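Local coordinates for protein Bd0816 (PDB 5CER) that probably acts as a serine-type D-Ala-D-Ala carboxypeptidase, an enzyme akin to the serine beta-lactamases, trimming peptidoglycan peptides, at residues L102-W112 with Q133-S144. The protein carries 2 engineered substitutions. Sequence-based numbering, arbitrary orientation.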
# COMPACT_ATOMS: atom_id res chain seq x y z
N LEU A 102 -7.32 34.08 6.15
CA LEU A 102 -7.71 32.76 5.74
C LEU A 102 -8.45 32.14 6.93
O LEU A 102 -7.86 31.82 7.95
CB LEU A 102 -6.47 31.97 5.32
CG LEU A 102 -6.64 30.74 4.41
CD1 LEU A 102 -5.46 30.26 3.56
CD2 LEU A 102 -7.01 29.68 5.37
N THR A 103 -9.74 31.95 6.78
CA THR A 103 -10.52 31.18 7.73
C THR A 103 -10.95 29.85 7.10
O THR A 103 -10.86 29.68 5.88
CB THR A 103 -11.76 31.98 8.20
OG1 THR A 103 -12.69 32.16 7.13
CG2 THR A 103 -11.34 33.33 8.71
N PHE A 104 -11.35 28.90 7.95
CA PHE A 104 -11.82 27.59 7.49
C PHE A 104 -12.80 27.04 8.50
O PHE A 104 -12.69 27.32 9.71
CB PHE A 104 -10.64 26.62 7.29
CG PHE A 104 -9.92 26.26 8.57
CD1 PHE A 104 -10.35 25.19 9.35
CD2 PHE A 104 -8.89 27.06 9.04
CE1 PHE A 104 -9.74 24.88 10.54
CE2 PHE A 104 -8.27 26.75 10.25
CZ PHE A 104 -8.70 25.65 11.00
N ASP A 105 -13.74 26.23 8.02
CA ASP A 105 -14.81 25.67 8.86
C ASP A 105 -14.49 24.22 9.33
O ASP A 105 -13.43 23.64 9.04
CB ASP A 105 -16.19 25.82 8.15
CG ASP A 105 -16.45 24.78 7.06
OD1 ASP A 105 -15.70 23.78 6.95
OD2 ASP A 105 -17.46 24.94 6.34
N GLU A 106 -15.44 23.62 10.05
CA GLU A 106 -15.24 22.30 10.70
C GLU A 106 -15.08 21.11 9.78
O GLU A 106 -14.71 20.03 10.22
CB GLU A 106 -16.38 22.00 11.70
CG GLU A 106 -17.79 21.96 11.13
CD GLU A 106 -18.53 23.28 11.21
OE1 GLU A 106 -17.87 24.36 11.15
OE2 GLU A 106 -19.78 23.24 11.34
N ASN A 107 -15.35 21.33 8.52
CA ASN A 107 -15.24 20.30 7.52
C ASN A 107 -13.95 20.34 6.71
O ASN A 107 -13.77 19.49 5.81
CB ASN A 107 -16.50 20.35 6.62
CG ASN A 107 -17.75 19.96 7.39
OD1 ASN A 107 -17.78 19.03 8.21
ND2 ASN A 107 -18.78 20.71 7.17
N PHE A 108 -13.09 21.34 6.93
CA PHE A 108 -11.87 21.41 6.14
C PHE A 108 -10.79 20.56 6.81
O PHE A 108 -10.31 20.91 7.90
CB PHE A 108 -11.42 22.87 5.91
CG PHE A 108 -10.16 22.97 5.09
CD1 PHE A 108 -10.08 22.39 3.84
CD2 PHE A 108 -9.05 23.65 5.56
CE1 PHE A 108 -8.92 22.45 3.09
CE2 PHE A 108 -7.89 23.73 4.79
CZ PHE A 108 -7.82 23.12 3.57
N LEU A 109 -10.46 19.43 6.20
CA LEU A 109 -9.39 18.58 6.69
C LEU A 109 -8.15 18.88 5.83
O LEU A 109 -8.24 18.94 4.63
CB LEU A 109 -9.78 17.13 6.62
CG LEU A 109 -10.99 16.75 7.54
CD1 LEU A 109 -11.49 15.30 7.43
CD2 LEU A 109 -10.78 17.07 9.02
N LEU A 110 -7.02 19.09 6.49
CA LEU A 110 -5.75 19.28 5.84
C LEU A 110 -4.68 18.58 6.68
O LEU A 110 -4.45 18.96 7.85
CB LEU A 110 -5.42 20.76 5.67
CG LEU A 110 -4.12 21.11 4.94
CD1 LEU A 110 -4.18 20.78 3.46
CD2 LEU A 110 -3.77 22.57 5.14
N ASP A 111 -4.12 17.51 6.10
CA ASP A 111 -2.92 16.88 6.65
C ASP A 111 -1.91 16.79 5.52
O ASP A 111 -2.15 16.10 4.53
CB ASP A 111 -3.22 15.52 7.22
CG ASP A 111 -2.05 14.95 7.95
OD1 ASP A 111 -0.94 14.92 7.39
OD2 ASP A 111 -2.22 14.49 9.09
N TRP A 112 -0.86 17.59 5.65
CA TRP A 112 0.13 17.81 4.59
C TRP A 112 0.65 16.49 4.02
O TRP A 112 0.76 16.36 2.81
CB TRP A 112 1.33 18.65 5.11
CG TRP A 112 2.14 19.29 4.02
CD1 TRP A 112 3.44 19.01 3.66
CD2 TRP A 112 1.67 20.28 3.09
NE1 TRP A 112 3.80 19.80 2.61
CE2 TRP A 112 2.73 20.58 2.24
CE3 TRP A 112 0.45 20.95 2.92
CZ2 TRP A 112 2.62 21.54 1.23
CZ3 TRP A 112 0.35 21.90 1.94
CH2 TRP A 112 1.43 22.19 1.12
N GLN A 133 -8.92 19.56 16.22
CA GLN A 133 -8.88 19.50 14.78
C GLN A 133 -8.46 20.84 14.17
O GLN A 133 -7.58 20.90 13.30
CB GLN A 133 -10.26 19.09 14.22
CG GLN A 133 -10.25 18.83 12.71
CD GLN A 133 -11.62 18.58 12.14
OE1 GLN A 133 -12.22 17.56 12.43
NE2 GLN A 133 -12.14 19.51 11.37
N ALA A 134 -9.12 21.90 14.63
CA ALA A 134 -8.80 23.26 14.20
C ALA A 134 -7.32 23.58 14.39
O ALA A 134 -6.65 24.05 13.47
CB ALA A 134 -9.67 24.27 14.93
N GLU A 135 -6.79 23.28 15.58
CA GLU A 135 -5.37 23.62 15.89
C GLU A 135 -4.43 22.86 14.96
O GLU A 135 -3.38 23.41 14.58
CB GLU A 135 -4.95 23.32 17.37
CG GLU A 135 -5.75 24.05 18.51
CD GLU A 135 -5.78 25.57 18.32
OE1 GLU A 135 -4.74 26.22 18.60
OE2 GLU A 135 -6.82 26.15 17.93
N ALA A 136 -4.77 21.61 14.62
CA ALA A 136 -3.92 20.82 13.71
C ALA A 136 -4.03 21.34 12.28
O ALA A 136 -3.02 21.39 11.58
CB ALA A 136 -4.26 19.35 13.80
N VAL A 137 -5.21 21.79 11.87
CA VAL A 137 -5.37 22.38 10.55
C VAL A 137 -4.60 23.72 10.45
O VAL A 137 -3.88 23.98 9.47
CB VAL A 137 -6.86 22.60 10.21
CG1 VAL A 137 -7.02 23.42 8.94
CG2 VAL A 137 -7.57 21.28 10.06
N ILE A 138 -4.72 24.54 11.50
CA ILE A 138 -3.87 25.71 11.63
C ILE A 138 -2.40 25.36 11.46
O ILE A 138 -1.73 25.99 10.64
CB ILE A 138 -4.13 26.45 12.97
CG1 ILE A 138 -5.52 27.07 12.80
CG2 ILE A 138 -3.03 27.50 13.26
CD1 ILE A 138 -6.21 27.83 13.88
N LYS A 139 -1.90 24.41 12.25
CA LYS A 139 -0.49 24.00 12.15
C LYS A 139 -0.03 23.72 10.70
O LYS A 139 1.02 24.21 10.30
CB LYS A 139 -0.18 22.76 12.99
CG LYS A 139 0.03 23.07 14.45
CD LYS A 139 -0.33 24.52 15.06
CE LYS A 139 0.85 25.35 15.56
NZ LYS A 139 1.27 26.43 14.61
N ASN A 140 -0.80 22.92 9.96
CA ASN A 140 -0.54 22.61 8.55
C ASN A 140 -0.60 23.79 7.61
O ASN A 140 0.32 23.97 6.81
CB ASN A 140 -1.54 21.58 8.02
CG ASN A 140 -1.22 20.19 8.50
OD1 ASN A 140 -0.47 19.46 7.86
ND2 ASN A 140 -1.74 19.84 9.66
N LEU A 141 -1.67 24.58 7.72
CA LEU A 141 -1.77 25.83 6.99
C LEU A 141 -0.55 26.76 7.23
O LEU A 141 0.03 27.32 6.30
CB LEU A 141 -3.07 26.58 7.31
CG LEU A 141 -4.36 25.98 6.75
CD1 LEU A 141 -5.61 26.62 7.35
CD2 LEU A 141 -4.39 26.06 5.23
N LYS A 142 -0.20 26.90 8.49
CA LYS A 142 0.84 27.83 8.89
C LYS A 142 2.22 27.36 8.49
O LYS A 142 3.01 28.14 7.95
CB LYS A 142 0.77 28.02 10.40
CG LYS A 142 1.02 29.41 10.85
CD LYS A 142 1.30 29.45 12.35
CE LYS A 142 0.14 30.14 13.04
NZ LYS A 142 0.35 31.62 13.06
N GLU A 143 2.52 26.09 8.75
CA GLU A 143 3.84 25.54 8.55
C GLU A 143 4.12 25.05 7.14
O GLU A 143 5.29 25.03 6.74
CB GLU A 143 4.11 24.41 9.57
CG GLU A 143 4.18 24.93 11.00
CD GLU A 143 4.40 23.86 12.07
OE1 GLU A 143 4.35 22.64 11.78
OE2 GLU A 143 4.64 24.26 13.22
N SER A 144 3.09 24.60 6.42
CA SER A 144 3.29 23.92 5.12
C SER A 144 2.64 24.62 3.94
O SER A 144 3.33 24.93 2.98
CB SER A 144 2.81 22.47 5.18
OG SER A 144 3.41 21.76 6.25
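With a chi1 of 66°, Phe-104 sets CG between its own backbone N and carbonyl carbon, and its ring reaches toward helix 130-145, while Val-137 turns CG1 anti to its N (171°) and lays that methyl over one face of the ring. CG1 lies 3.5 Å from the centroid of the Phe-104 ring, a CH-pi contact. At the ring's edge CE2 meets CG1 of Ile-138 and CZ nears Ala-134 O; a broad flat residue suits a place where it can meet one helix side chain with its face and other helix atoms with its rim. Leu-141 sends its two methyls different ways: CD1 goes to Phe-104 CD2 and to CD2 of Leu-102, whereas CD2 packs 3.5 Å from Leu-110 CD2. The contact joins the helix to the end of strand 98-104, in a mixed sheet between strands 67-72 and 175-181, and to the extended chain that follows a type I turn, Asp-105 to Phe-108. In that turn Asp-105 OD1 takes the N-H of Asn-107, forming an Asx turn; the same oxygen also accepts from Gly-73 N. Amides serve where the helix meets this irregular backbone. Gln-133, extended as far as CD, gives an N-H from NE2 to Glu-106 O at 2.9 Å, the acceptor nearly in its amide plane but the donor well above the carbonyl plane. CD2 of Leu-109 rests 3.6 Å from CD of Gln-133. Asn-140 is bonded through both ends of its amide, which fixes its rotation: OD1 accepts from Trp-112 N at 2.9 Å (N-H...O 163°), and ND2 returns to Ala-136 O, reaching it from the face opposite Asn-140 N. One turn on, small Ser-144 lets the indole come close: CB of Ser-144 lies over one face of Trp-112, 3.4 Å from the centroid of its five-membered ring, a CH-pi contact.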